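Local atomic coordinates of putative cytochrome P450 YjiB (PDB entry 4RM4), a protein that is a heme-containing cytochrome P450 that probably acts as a versatile monooxygenase, using molecular oxygen to oxidise its substrates. Residues P140-V143 with I144-L148; L235-V238 with A239-T243; G149-S152 with A153-E156; Q157-A160 with W161-L165; E109-I112 with Q113-D117. One frame throughout, in Å; residues are numbered along the deposited sequence.

Contact 1 (P140-V143 with I144-L148); sequences PVIV and ISELL
Ile142 and Ser145 meet on the last turns of helix 138-147, a short helix of the cytochrome P450 fold packed between helices 102-123 and 226-257. The backbone bonds are the i to i+4 series of an alpha-helix. The amide N-H groups of Ile144, Ser145, Glu146 and Leu147 reach back to the carbonyls of Pro140, Val141, Ile142 and Val143; the shorter ones include Ile144 N to Pro140 O at 2.9 Å.

One carbonyl carries a double load. Ile142 O accepts Glu146 N at 3.2 Å and also the hydroxyl of Ser145, whose OG lies 2.9 Å away, both donors coming from the same face of the carbonyl plane. The hydroxyl can bend back because chi1 of 79° sets OG between the backbone N and carbonyl carbon of its own residue. With an alanine here, the second grip on Ile142 O would probably be lost and a small gap opened against Met155 of helix 155-165. The carboxylate of Glu146 is engaged by Arg111 in a salt bridge.

The remaining side chains pack along the helix. Ile144 CG2 lies 3.3 Å from Val141 O, and the side chain also reaches the heme and Asn241. Glu146 runs alongside Ile142. Val143 and Leu147 lie side by side, pointing the same way, and both touch helix 102-123, with Val143 CG1 4.0 Å from Leu147 CD2.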
loop_
_atom_site.group_PDB
_atom_site.type_symbol
_atom_site.label_atom_id
_atom_site.label_comp_id
_atom_site.label_asym_id
_atom_site.label_seq_id
_atom_site.Cartn_x
_atom_site.Cartn_y
_atom_site.Cartn_z
ATOM N N PRO A 140 -3.724 -4.572 9.579
ATOM C CA PRO A 140 -2.403 -4.806 8.968
ATOM C C PRO A 140 -1.249 -4.678 9.960
ATOM O O PRO A 140 -0.203 -5.322 9.796
ATOM C CB PRO A 140 -2.301 -3.698 7.912
ATOM C CG PRO A 140 -3.736 -3.365 7.583
ATOM C CD PRO A 140 -4.453 -3.481 8.903
ATOM N N VAL A 141 -1.429 -3.825 10.961
ATOM C CA VAL A 141 -0.423 -3.645 12.005
ATOM C C VAL A 141 -0.240 -4.904 12.832
ATOM O O VAL A 141 0.893 -5.324 13.094
ATOM C CB VAL A 141 -0.789 -2.477 12.936
ATOM C CG1 VAL A 141 0.200 -2.393 14.107
ATOM C CG2 VAL A 141 -0.826 -1.167 12.145
ATOM N N ILE A 142 -1.352 -5.506 13.249
ATOM C CA ILE A 142 -1.284 -6.745 14.003
ATOM C C ILE A 142 -0.649 -7.837 13.164
ATOM O O ILE A 142 0.204 -8.580 13.638
ATOM C CB ILE A 142 -2.663 -7.229 14.460
ATOM C CG1 ILE A 142 -3.324 -6.172 15.347
ATOM C CG2 ILE A 142 -2.522 -8.538 15.239
ATOM C CD1 ILE A 142 -4.766 -6.514 15.701
ATOM N N VAL A 143 -1.064 -7.927 11.904
ATOM C CA VAL A 143 -0.515 -8.946 11.022
ATOM C C VAL A 143 0.996 -8.816 10.856
ATOM O O VAL A 143 1.714 -9.798 10.978
ATOM C CB VAL A 143 -1.197 -8.933 9.635
ATOM C CG1 VAL A 143 -0.458 -9.841 8.669
ATOM C CG2 VAL A 143 -2.661 -9.370 9.769
ATOM N N ILE A 144 1.477 -7.608 10.576
ATOM C CA ILE A 144 2.900 -7.430 10.284
ATOM C C ILE A 144 3.746 -7.602 11.549
ATOM O O ILE A 144 4.894 -8.067 11.506
ATOM C CB ILE A 144 3.191 -6.059 9.623
ATOM C CG1 ILE A 144 4.539 -6.102 8.899
ATOM C CG2 ILE A 144 3.114 -4.924 10.639
ATOM C CD1 ILE A 144 4.572 -7.093 7.724
ATOM N N SER A 145 3.179 -7.239 12.689
ATOM C CA SER A 145 3.935 -7.415 13.926
ATOM C C SER A 145 4.190 -8.906 14.153
ATOM O O SER A 145 5.290 -9.300 14.526
ATOM C CB SER A 145 3.212 -6.792 15.122
ATOM O OG SER A 145 2.169 -7.634 15.579
ATOM N N GLU A 146 3.176 -9.728 13.922
ATOM C CA GLU A 146 3.316 -11.177 14.096
ATOM C C GLU A 146 4.209 -11.785 13.027
ATOM O O GLU A 146 4.983 -12.709 13.288
ATOM C CB GLU A 146 1.949 -11.868 14.135
ATOM C CG GLU A 146 1.072 -11.445 15.309
ATOM C CD GLU A 146 -0.036 -12.441 15.611
ATOM O OE1 GLU A 146 -0.027 -13.544 15.021
ATOM O OE2 GLU A 146 -0.910 -12.127 16.447
ATOM N N LEU A 147 4.117 -11.248 11.818
ATOM C CA LEU A 147 4.991 -11.687 10.744
ATOM C C LEU A 147 6.429 -11.218 10.936
ATOM O O LEU A 147 7.353 -11.821 10.393
ATOM C CB LEU A 147 4.463 -11.204 9.394
ATOM C CG LEU A 147 3.595 -12.194 8.635
ATOM C CD1 LEU A 147 4.413 -13.429 8.309
ATOM C CD2 LEU A 147 2.340 -12.545 9.442
ATOM N N LEU A 148 6.622 -10.149 11.704
ATOM C CA LEU A 148 7.972 -9.670 12.033
ATOM C C LEU A 148 8.490 -10.218 13.352
ATOM O O LEU A 148 9.547 -9.793 13.832
ATOM C CB LEU A 148 8.026 -8.144 12.082
ATOM C CG LEU A 148 8.142 -7.482 10.713
ATOM C CD1 LEU A 148 7.940 -5.981 10.841
ATOM C CD2 LEU A 148 9.504 -7.788 10.120
#

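Contact 2 (L235-V238 with A239-T243); sequences LLLV and AGNET. With HEM (protoporphyrin IX containing Fe), chain B.
Leu235 and Ala239 are joined by a short backbone bond, Ala239 N to Leu235 O at 2.6 Å, and by Leu235 CD1 resting on Ala239 CB. At the very next residue, the regular pattern of helix 226-257 falters. Gly240 N makes two weak bonds, to Leu236 O and Leu237 O, before Asn241 N returns to a sound bond with Leu237 O at 3.0 Å.

The next two amides have no bond to the turn before; waters bridge each of them to the carbonyl five residues back. One molecule donates to Leu237 O and weakly accepts Glu242 N; another donates to Val238 O and accepts Thr243 N at 2.9 Å. The kink falls in the sequence AGNET, which matches the I-helix signature of P450 enzymes, where such an opened turn faces the oxygen-binding side of the heme. Here Ala239 O is held by Thr243 OG1 at 2.8 Å, with chi1 of 52° turning that hydroxyl back along the helix, and by the water that sits 2.4 Å from the heme iron.

Packing on the porphyrin is close: Gly240 CA lies 3.3 Å from heme C2C, and a side chain at this glycine would probably run into Leu236 O. Leu235 and Leu236 turn methyl groups to the heme periphery.

Away from the heme, Leu237 and Asn241 lean on helices 138-147 and 155-165, while Leu237 and Val238 also touch helix 177-204.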
loop_
_atom_site.group_PDB
_atom_site.type_symbol
_atom_site.label_atom_id
_atom_site.label_comp_id
_atom_site.label_asym_id
_atom_site.label_seq_id
_atom_site.Cartn_x
_atom_site.Cartn_y
_atom_site.Cartn_z
ATOM N N LEU A 235 10.757 -0.488 6.454
ATOM C CA LEU A 235 10.064 -0.267 5.177
ATOM C C LEU A 235 8.770 -1.060 5.098
ATOM O O LEU A 235 7.772 -0.578 4.557
ATOM C CB LEU A 235 10.966 -0.629 3.994
ATOM C CG LEU A 235 10.349 -0.438 2.606
ATOM C CD1 LEU A 235 9.817 0.993 2.445
ATOM C CD2 LEU A 235 11.367 -0.788 1.536
ATOM N N LEU A 236 8.775 -2.279 5.627
ATOM C CA LEU A 236 7.575 -3.096 5.596
ATOM C C LEU A 236 6.391 -2.404 6.280
ATOM O O LEU A 236 5.267 -2.510 5.821
ATOM C CB LEU A 236 7.817 -4.470 6.221
ATOM C CG LEU A 236 8.869 -5.332 5.522
ATOM C CD1 LEU A 236 8.853 -6.731 6.146
ATOM C CD2 LEU A 236 8.650 -5.400 4.004
ATOM N N LEU A 237 6.651 -1.721 7.393
ATOM C CA LEU A 237 5.622 -0.931 8.056
ATOM C C LEU A 237 5.229 0.261 7.206
ATOM O O LEU A 237 4.043 0.514 6.984
ATOM C CB LEU A 237 6.130 -0.405 9.405
ATOM C CG LEU A 237 6.903 -1.410 10.251
ATOM C CD1 LEU A 237 7.188 -0.799 11.631
ATOM C CD2 LEU A 237 6.153 -2.708 10.376
ATOM N N VAL A 238 6.235 0.990 6.729
ATOM C CA VAL A 238 6.020 2.223 5.971
ATOM C C VAL A 238 5.275 1.946 4.669
ATOM O O VAL A 238 4.322 2.650 4.323
ATOM C CB VAL A 238 7.371 2.962 5.693
ATOM C CG1 VAL A 238 7.187 4.169 4.768
ATOM C CG2 VAL A 238 8.010 3.427 7.027
ATOM N N ALA A 239 5.678 0.880 3.984
ATOM C CA ALA A 239 5.115 0.527 2.680
ATOM C C ALA A 239 3.790 -0.223 2.763
ATOM O O ALA A 239 2.967 -0.151 1.837
ATOM C CB ALA A 239 6.129 -0.296 1.882
ATOM N N GLY A 240 3.585 -0.937 3.867
ATOM C CA GLY A 240 2.519 -1.922 3.956
ATOM C C GLY A 240 1.359 -1.632 4.889
ATOM O O GLY A 240 0.253 -2.097 4.650
ATOM N N ASN A 241 1.586 -0.889 5.966
ATOM C CA ASN A 241 0.511 -0.708 6.945
ATOM C C ASN A 241 -0.671 0.087 6.389
ATOM O O ASN A 241 -1.800 -0.406 6.296
ATOM C CB ASN A 241 1.025 0.014 8.194
ATOM C CG ASN A 241 1.876 -0.875 9.087
ATOM O OD1 ASN A 241 2.087 -2.037 8.802
ATOM N ND2 ASN A 241 2.372 -0.305 10.176
ATOM N N GLU A 242 -0.405 1.342 6.052
ATOM C CA GLU A 242 -1.480 2.252 5.701
ATOM C C GLU A 242 -2.054 1.889 4.333
ATOM O O GLU A 242 -3.258 2.036 4.101
ATOM C CB GLU A 242 -0.995 3.703 5.762
ATOM C CG GLU A 242 -2.009 4.713 5.257
ATOM C CD GLU A 242 -1.797 6.117 5.805
ATOM O OE1 GLU A 242 -0.652 6.461 6.181
ATOM O OE2 GLU A 242 -2.788 6.882 5.860
ATOM N N THR A 243 -1.213 1.399 3.425
ATOM C CA THR A 243 -1.717 1.029 2.085
ATOM C C THR A 243 -2.722 -0.116 2.163
ATOM O O THR A 243 -3.743 -0.128 1.459
ATOM C CB THR A 243 -0.590 0.563 1.154
ATOM O OG1 THR A 243 0.171 -0.459 1.807
ATOM C CG2 THR A 243 0.319 1.710 0.751
HETATM C CHA HEM B . 6.613 -1.388 -3.430
HETATM C CHB HEM B . 1.859 -0.503 -3.512
HETATM C CHC HEM B . 1.256 -3.291 0.442
HETATM C CHD HEM B . 6.063 -3.765 0.824
HETATM C C1A HEM B . 5.373 -0.934 -3.829
HETATM C C2A HEM B . 5.074 -0.197 -5.040
HETATM C C3A HEM B . 3.761 0.047 -5.065
HETATM C C4A HEM B . 3.178 -0.537 -3.880
HETATM C CMA HEM B . 2.981 0.819 -6.166
HETATM C CAA HEM B . 6.088 0.227 -6.132
HETATM C CBA HEM B . 6.848 1.469 -5.704
HETATM C CGA HEM B . 7.623 2.069 -6.855
HETATM O O1A HEM B . 8.225 3.150 -6.628
HETATM O O2A HEM B . 7.637 1.486 -7.970
HETATM C C1B HEM B . 1.305 -1.211 -2.474
HETATM C C2B HEM B . -0.118 -1.374 -2.243
HETATM C C3B HEM B . -0.276 -2.125 -1.144
HETATM C C4B HEM B . 1.031 -2.492 -0.651
HETATM C CMB HEM B . -1.220 -0.755 -3.130
HETATM C CAB HEM B . -1.573 -2.625 -0.468
HETATM C CBB HEM B . -2.721 -2.664 -1.146
HETATM C C1C HEM B . 2.497 -3.686 0.866
HETATM C C2C HEM B . 2.779 -4.583 1.970
HETATM C C3C HEM B . 4.110 -4.704 2.061
HETATM C C4C HEM B . 4.705 -3.900 1.030
HETATM C CMC HEM B . 1.684 -5.248 2.831
HETATM C CAC HEM B . 4.974 -5.517 3.055
HETATM C CBC HEM B . 4.510 -6.066 4.182
HETATM C C1D HEM B . 6.656 -3.154 -0.257
HETATM C C2D HEM B . 8.076 -3.065 -0.448
HETATM C C3D HEM B . 8.262 -2.324 -1.778
HETATM C C4D HEM B . 6.922 -2.045 -2.257
HETATM C CMD HEM B . 9.162 -3.615 0.495
HETATM C CAD HEM B . 9.606 -1.973 -2.460
HETATM C CBD HEM B . 9.959 -3.116 -3.414
HETATM C CGD HEM B . 11.210 -2.775 -4.189
HETATM O O1D HEM B . 11.814 -3.713 -4.779
HETATM O O2D HEM B . 11.597 -1.578 -4.182
HETATM N NA HEM B . 4.186 -1.112 -3.144
HETATM N NB HEM B . 1.967 -1.902 -1.472
HETATM N NC HEM B . 3.696 -3.281 0.312
HETATM N ND HEM B . 6.017 -2.560 -1.331
HETATM FE FE HEM B . 3.961 -2.334 -1.507
HETATM O O HOH W 1 2.721 -4.005 6.736
HETATM O O HOH W 2 2.450 2.638 7.319
HETATM O O HOH W 3 1.502 2.173 3.940
HETATM O O HOH W 4 3.970 -0.146 -0.432
#

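Contact 3 (G149-S152 with A153-E156); sequences GVPS and AHME
Pro151 O accepts the amide of His154 at 2.9 Å, the donor standing well above the carbonyl plane and the N-H···O angle reduced to 141°. With Ser152 and Ala153 at the corner positions, their angles close to the type I values, this bond closes a type I beta-turn that feeds His154 into the N-cap position of helix 155-165. The His154 side chain then meets the proline from the ring's edge: Pro151 CG approaches His154 CD2 at 3.4 Å, close to the imidazole plane. The two side chains cross obliquely, the ring being steered there by a chi1 of -72° that places CG beside its own backbone N.

The turn belongs to the connection between two helices. Just upstream, Gly149, at positive phi, is the C-prime residue of a Schellman motif that ends helix 138-147, with Val150 N bonded to Ser145 O and Gly149 N to Glu146 O.

Beyond the turn, Met155 folds back over the linker. Its CG lies 3.3 Å from Ser152 O, and the bend at chi2 carries SD to Val150 CG1 at 4.2 Å. Val150, buried in an otherwise largely exposed loop, and Met155 both rest on Ser145 of the preceding helix.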
loop_
_atom_site.group_PDB
_atom_site.type_symbol
_atom_site.label_atom_id
_atom_site.label_comp_id
_atom_site.label_asym_id
_atom_site.label_seq_id
_atom_site.Cartn_x
_atom_site.Cartn_y
_atom_site.Cartn_z
ATOM N N GLY A 149 7.736 -11.133 13.950
ATOM C CA GLY A 149 8.173 -11.794 15.167
ATOM C C GLY A 149 8.218 -10.892 16.385
ATOM O O GLY A 149 8.972 -11.144 17.328
ATOM N N VAL A 150 7.403 -9.843 16.380
ATOM C CA VAL A 150 7.298 -8.968 17.539
ATOM C C VAL A 150 6.727 -9.770 18.703
ATOM O O VAL A 150 5.638 -10.332 18.596
ATOM C CB VAL A 150 6.384 -7.767 17.247
ATOM C CG1 VAL A 150 6.163 -6.947 18.501
ATOM C CG2 VAL A 150 6.981 -6.906 16.141
ATOM N N PRO A 151 7.476 -9.862 19.812
ATOM C CA PRO A 151 6.945 -10.644 20.933
ATOM C C PRO A 151 5.615 -10.065 21.405
ATOM O O PRO A 151 5.465 -8.843 21.468
ATOM C CB PRO A 151 8.026 -10.495 22.010
ATOM C CG PRO A 151 8.724 -9.233 21.674
ATOM C CD PRO A 151 8.721 -9.160 20.167
ATOM N N SER A 152 4.660 -10.940 21.716
ATOM C CA SER A 152 3.299 -10.519 22.038
ATOM C C SER A 152 3.242 -9.585 23.244
ATOM O O SER A 152 2.319 -8.776 23.372
ATOM C CB SER A 152 2.388 -11.736 22.252
ATOM O OG SER A 152 2.898 -12.597 23.257
ATOM N N ALA A 153 4.230 -9.692 24.123
ATOM C CA ALA A 153 4.285 -8.820 25.290
ATOM C C ALA A 153 4.905 -7.455 24.974
ATOM O O ALA A 153 5.273 -6.712 25.881
ATOM C CB ALA A 153 5.022 -9.495 26.438
ATOM N N HIS A 154 5.005 -7.118 23.693
ATOM C CA HIS A 154 5.524 -5.806 23.298
ATOM C C HIS A 154 4.698 -5.155 22.196
ATOM O O HIS A 154 5.139 -4.206 21.545
ATOM C CB HIS A 154 6.988 -5.904 22.887
ATOM C CG HIS A 154 7.914 -6.132 24.040
ATOM N ND1 HIS A 154 7.773 -5.472 25.243
ATOM C CD2 HIS A 154 8.979 -6.955 24.184
ATOM C CE1 HIS A 154 8.719 -5.872 26.075
ATOM N NE2 HIS A 154 9.461 -6.774 25.458
ATOM N N MET A 155 3.478 -5.651 22.035
ATOM C CA MET A 155 2.578 -5.187 20.994
ATOM C C MET A 155 2.183 -3.704 21.028
ATOM O O MET A 155 2.026 -3.102 19.970
ATOM C CB MET A 155 1.327 -6.066 20.955
ATOM C CG MET A 155 1.609 -7.471 20.450
ATOM S SD MET A 155 2.042 -7.473 18.697
ATOM C CE MET A 155 0.460 -7.043 17.963
ATOM N N GLU A 156 2.008 -3.112 22.213
ATOM C CA GLU A 156 1.549 -1.711 22.270
ATOM C C GLU A 156 2.629 -0.724 21.862
ATOM O O GLU A 156 2.360 0.287 21.212
ATOM C CB GLU A 156 1.011 -1.326 23.649
ATOM C CG GLU A 156 0.719 0.180 23.782
ATOM C CD GLU A 156 -0.233 0.715 22.698
ATOM O OE1 GLU A 156 -1.233 0.035 22.373
ATOM O OE2 GLU A 156 0.023 1.826 22.169
#

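Contact 4 (Q157-A160 with W161-L165)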
loop_
_atom_site.group_PDB
_atom_site.type_symbol
_atom_site.label_atom_id
_atom_site.label_comp_id
_atom_site.label_asym_id
_atom_site.label_seq_id
_atom_site.Cartn_x
_atom_site.Cartn_y
_atom_site.Cartn_z
ATOM N N GLN A 157 3.856 -1.021 22.258
ATOM C CA GLN A 157 4.985 -0.171 21.937
ATOM C C GLN A 157 5.157 -0.169 20.426
ATOM O O GLN A 157 5.484 0.843 19.812
ATOM C CB GLN A 157 6.227 -0.746 22.610
ATOM C CG GLN A 157 7.409 0.185 22.678
ATOM C CD GLN A 157 8.559 -0.442 23.445
ATOM O OE1 GLN A 157 8.517 -1.627 23.795
ATOM N NE2 GLN A 157 9.588 0.350 23.716
ATOM N N PHE A 158 4.931 -1.329 19.831
ATOM C CA PHE A 158 5.067 -1.482 18.393
ATOM C C PHE A 158 3.971 -0.725 17.651
ATOM O O PHE A 158 4.237 -0.005 16.697
ATOM C CB PHE A 158 5.020 -2.960 18.030
ATOM C CG PHE A 158 5.484 -3.250 16.642
ATOM C CD1 PHE A 158 6.830 -3.243 16.342
ATOM C CD2 PHE A 158 4.581 -3.521 15.646
ATOM C CE1 PHE A 158 7.268 -3.504 15.058
ATOM C CE2 PHE A 158 5.014 -3.794 14.360
ATOM C CZ PHE A 158 6.364 -3.789 14.080
ATOM N N LYS A 159 2.734 -0.897 18.095
ATOM C CA LYS A 159 1.609 -0.157 17.541
ATOM C C LYS A 159 1.851 1.350 17.620
ATOM O O LYS A 159 1.591 2.079 16.673
ATOM C CB LYS A 159 0.327 -0.535 18.279
ATOM C CG LYS A 159 -0.912 0.209 17.812
ATOM C CD LYS A 159 -1.254 -0.153 16.369
ATOM C CE LYS A 159 -2.683 0.236 16.025
ATOM N NZ LYS A 159 -3.079 -0.185 14.650
ATOM N N ALA A 160 2.369 1.809 18.756
ATOM C CA ALA A 160 2.642 3.227 18.957
ATOM C C ALA A 160 3.615 3.782 17.922
ATOM O O ALA A 160 3.424 4.885 17.408
ATOM C CB ALA A 160 3.172 3.472 20.365
ATOM N N TRP A 161 4.663 3.013 17.636
ATOM C CA TRP A 161 5.602 3.341 16.562
ATOM C C TRP A 161 4.914 3.392 15.195
ATOM O O TRP A 161 5.173 4.297 14.394
ATOM C CB TRP A 161 6.723 2.305 16.519
ATOM C CG TRP A 161 7.730 2.446 17.618
ATOM C CD1 TRP A 161 8.180 3.604 18.175
ATOM C CD2 TRP A 161 8.407 1.383 18.299
ATOM N NE1 TRP A 161 9.102 3.331 19.160
ATOM C CE2 TRP A 161 9.255 1.973 19.257
ATOM C CE3 TRP A 161 8.375 -0.014 18.192
ATOM C CZ2 TRP A 161 10.065 1.219 20.104
ATOM C CZ3 TRP A 161 9.180 -0.760 19.032
ATOM C CH2 TRP A 161 10.014 -0.142 19.976
ATOM N N SER A 162 4.046 2.421 14.923
ATOM C CA SER A 162 3.345 2.395 13.635
ATOM C C SER A 162 2.433 3.599 13.467
ATOM O O SER A 162 2.244 4.093 12.350
ATOM C CB SER A 162 2.561 1.094 13.444
ATOM O OG SER A 162 3.421 0.059 13.014
ATOM N N ASP A 163 1.871 4.078 14.574
ATOM C CA ASP A 163 1.047 5.288 14.532
ATOM C C ASP A 163 1.874 6.507 14.173
ATOM O O ASP A 163 1.460 7.348 13.372
ATOM C CB ASP A 163 0.362 5.538 15.877
ATOM C CG ASP A 163 -0.718 4.536 16.168
ATOM O OD1 ASP A 163 -1.174 3.866 15.212
ATOM O OD2 ASP A 163 -1.115 4.414 17.346
ATOM N N LEU A 164 3.044 6.605 14.790
ATOM C CA LEU A 164 3.941 7.718 14.551
ATOM C C LEU A 164 4.413 7.744 13.108
ATOM O O LEU A 164 4.694 8.805 12.560
ATOM C CB LEU A 164 5.148 7.637 15.487
ATOM C CG LEU A 164 4.902 8.116 16.915
ATOM C CD1 LEU A 164 6.003 7.630 17.854
ATOM C CD2 LEU A 164 4.791 9.632 16.928
ATOM N N LEU A 165 4.506 6.570 12.494
ATOM C CA LEU A 165 4.996 6.476 11.124
ATOM C C LEU A 165 4.058 7.132 10.116
ATOM O O LEU A 165 4.492 7.544 9.039
ATOM C CB LEU A 165 5.247 5.017 10.738
ATOM C CG LEU A 165 6.559 4.425 11.238
ATOM C CD1 LEU A 165 6.711 2.992 10.741
ATOM C CD2 LEU A 165 7.714 5.297 10.778
HETATM O O HOH W 5 5.649 -0.705 14.475
#
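Gln157 and Trp161 run side by side along helix 155-165. Gln157 O accepts Trp161 N at 3.2 Å and also sits above one face of the indole, offset toward its rim. Farther out, Gln157 CG makes a CH-pi contact with the six-membered ring, 4.0 Å from its centroid. The indole N-H is satisfied by Glu190 of helix 177-204.

Phe158 O has two donors: Ser162 N at 3.0 Å, in the carbonyl plane, and a water at 2.7 Å. That water is also hydrogen-bonded to Ser162 OG, at 2.8 Å, and lies over the centre of the Phe158 ring. Asp163 N reaches Lys159 O at 2.9 Å, and Leu164 N bonds to Ala160 O. The carboxylate of Asp163 takes its hydrogen bond from Tyr137, whose ring is also the cation-pi partner of Lys159; Lys159 NZ and Asp163 OD1, at 4.5 Å, are too far apart for a salt bridge.

Replacing Trp161 by an alanine would probably leave Glu190 without this donor and the aliphatic part of Gln157 without a surface to rest on.

By its place in the chain the helix corresponds to the F helix of the P450 fold, packed against the long helix 177-204, which corresponds to helix G.

Contact 5 (E109-I112 with Q113-D117)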
loop_
_atom_site.group_PDB
_atom_site.type_symbol
_atom_site.label_atom_id
_atom_site.label_comp_id
_atom_site.label_asym_id
_atom_site.label_seq_id
_atom_site.Cartn_x
_atom_site.Cartn_y
_atom_site.Cartn_z
ATOM N N GLU A 109 -1.686 -17.767 6.595
ATOM C CA GLU A 109 -3.110 -17.537 6.332
ATOM C C GLU A 109 -3.960 -17.849 7.568
ATOM O O GLU A 109 -4.832 -17.055 7.943
ATOM C CB GLU A 109 -3.580 -18.352 5.127
ATOM C CG GLU A 109 -5.051 -18.167 4.801
ATOM C CD GLU A 109 -5.490 -19.011 3.626
ATOM O OE1 GLU A 109 -4.719 -19.908 3.215
ATOM O OE2 GLU A 109 -6.606 -18.775 3.113
ATOM N N PRO A 110 -3.714 -19.012 8.197
ATOM C CA PRO A 110 -4.339 -19.344 9.478
ATOM C C PRO A 110 -4.325 -18.180 10.458
ATOM O O PRO A 110 -5.385 -17.792 10.958
ATOM C CB PRO A 110 -3.446 -20.466 10.017
ATOM C CG PRO A 110 -2.728 -21.032 8.812
ATOM C CD PRO A 110 -3.017 -20.175 7.621
ATOM N N ARG A 111 -3.148 -17.621 10.731
ATOM C CA ARG A 111 -3.040 -16.564 11.734
ATOM C C ARG A 111 -3.688 -15.245 11.322
ATOM O O ARG A 111 -4.185 -14.501 12.169
ATOM C CB ARG A 111 -1.587 -16.326 12.147
ATOM C CG ARG A 111 -1.326 -16.600 13.625
ATOM C CD ARG A 111 -2.091 -15.619 14.511
ATOM N NE ARG A 111 -2.423 -16.205 15.807
ATOM C CZ ARG A 111 -2.823 -15.509 16.867
ATOM N NH1 ARG A 111 -2.930 -14.185 16.804
ATOM N NH2 ARG A 111 -3.104 -16.141 17.998
ATOM N N ILE A 112 -3.674 -14.947 10.026
ATOM C CA ILE A 112 -4.314 -13.729 9.549
ATOM C C ILE A 112 -5.823 -13.869 9.712
ATOM O O ILE A 112 -6.510 -12.904 10.066
ATOM C CB ILE A 112 -3.936 -13.432 8.084
ATOM C CG1 ILE A 112 -2.405 -13.285 7.972
ATOM C CG2 ILE A 112 -4.686 -12.193 7.588
ATOM C CD1 ILE A 112 -1.858 -13.344 6.548
ATOM N N GLN A 113 -6.325 -15.080 9.487
ATOM C CA GLN A 113 -7.745 -15.373 9.672
ATOM C C GLN A 113 -8.159 -15.207 11.127
ATOM O O GLN A 113 -9.199 -14.621 11.428
ATOM C CB GLN A 113 -8.090 -16.779 9.172
ATOM C CG GLN A 113 -9.588 -17.107 9.200
ATOM C CD GLN A 113 -10.411 -16.234 8.263
ATOM O OE1 GLN A 113 -10.280 -16.317 7.041
ATOM N NE2 GLN A 113 -11.272 -15.399 8.834
ATOM N N GLU A 114 -7.334 -15.717 12.035
ATOM C CA GLU A 114 -7.638 -15.635 13.454
ATOM C C GLU A 114 -7.657 -14.181 13.919
ATOM O O GLU A 114 -8.547 -13.772 14.660
ATOM C CB GLU A 114 -6.636 -16.477 14.248
ATOM C CG GLU A 114 -6.702 -17.958 13.904
ATOM C CD GLU A 114 -5.532 -18.767 14.453
ATOM O OE1 GLU A 114 -4.539 -18.163 14.907
ATOM O OE2 GLU A 114 -5.610 -20.013 14.427
ATOM N N ILE A 115 -6.690 -13.395 13.462
ATOM C CA ILE A 115 -6.642 -11.979 13.789
ATOM C C ILE A 115 -7.897 -11.257 13.286
ATOM O O ILE A 115 -8.494 -10.431 13.982
ATOM C CB ILE A 115 -5.415 -11.314 13.147
ATOM C CG1 ILE A 115 -4.130 -11.812 13.808
ATOM C CG2 ILE A 115 -5.514 -9.819 13.260
ATOM C CD1 ILE A 115 -2.881 -11.516 12.988
ATOM N N THR A 116 -8.269 -11.553 12.053
ATOM C CA THR A 116 -9.445 -10.949 11.449
ATOM C C THR A 116 -10.683 -11.280 12.275
ATOM O O THR A 116 -11.465 -10.393 12.623
ATOM C CB THR A 116 -9.644 -11.448 9.999
ATOM O OG1 THR A 116 -8.516 -11.045 9.202
ATOM C CG2 THR A 116 -10.905 -10.861 9.407
ATOM N N ASP A 117 -10.855 -12.552 12.602
ATOM C CA ASP A 117 -12.037 -12.961 13.361
ATOM C C ASP A 117 -12.089 -12.282 14.726
ATOM O O ASP A 117 -13.163 -11.929 15.204
ATOM C CB ASP A 117 -12.111 -14.483 13.501
ATOM C CG ASP A 117 -12.299 -15.179 12.170
ATOM O OD1 ASP A 117 -12.709 -14.505 11.197
ATOM O OD2 ASP A 117 -12.047 -16.400 12.094
#
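Arg111 and Glu114 form a salt bridge, with Arg111 NE 3.0 Å from Glu114 OE1. The flat groups are nearly perpendicular, 82° apart, and only OE1 makes the close approach, not a paired two-point bridge. Arg111 NH1 is engaged by Glu146.

On the other flank, Ile112 O accepts both Thr116 N at 3.0 Å and Thr116 OG1 at 2.9 Å, from opposite faces of its plane; chi1 of -63° swings the hydroxyl back beside the backbone N of Thr116. Gln113 NE2 donates to Asp117 OD1 at 2.9 Å, from above the carboxylate plane, and to Ser365 of helix 352-369 as well.

Packing completes the turn. Ile115 CG1 lies 3.1 Å from Arg111 O, while its side chain crosses that of Arg111 and leans on Ile142 and Val143. Ile112 and Thr116 face helix 352-369.

Helix 102-123 is thus amphipathic here, and the guanidinium set between two carboxylates is likely to favour the ionised forms of Glu114 and Glu146.

Contacts 1 and 2 are buried, contacts 4 and 5 partly so, and contact 3 lies at the surface. Contacts 3 and 4 share helix 155-165, and contact 3 also finishes the helix of contact 1. Contact 1 is the hub: it touches all four others, whereas contact 5 meets contact 1 alone. Chemistry follows position. Near the iron, contact 2 is a wet, opened helical turn with backbone groups against the porphyrin; contact 1 behind it is mostly apolar, with one serine hydroxyl turned onto the backbone and a glutamate paired with the arginine of contact 5. Contact 4 mixes aromatic rings with a bridging water, contact 5 adds a charged pair on its outer side, and contact 3 relies on turn geometry.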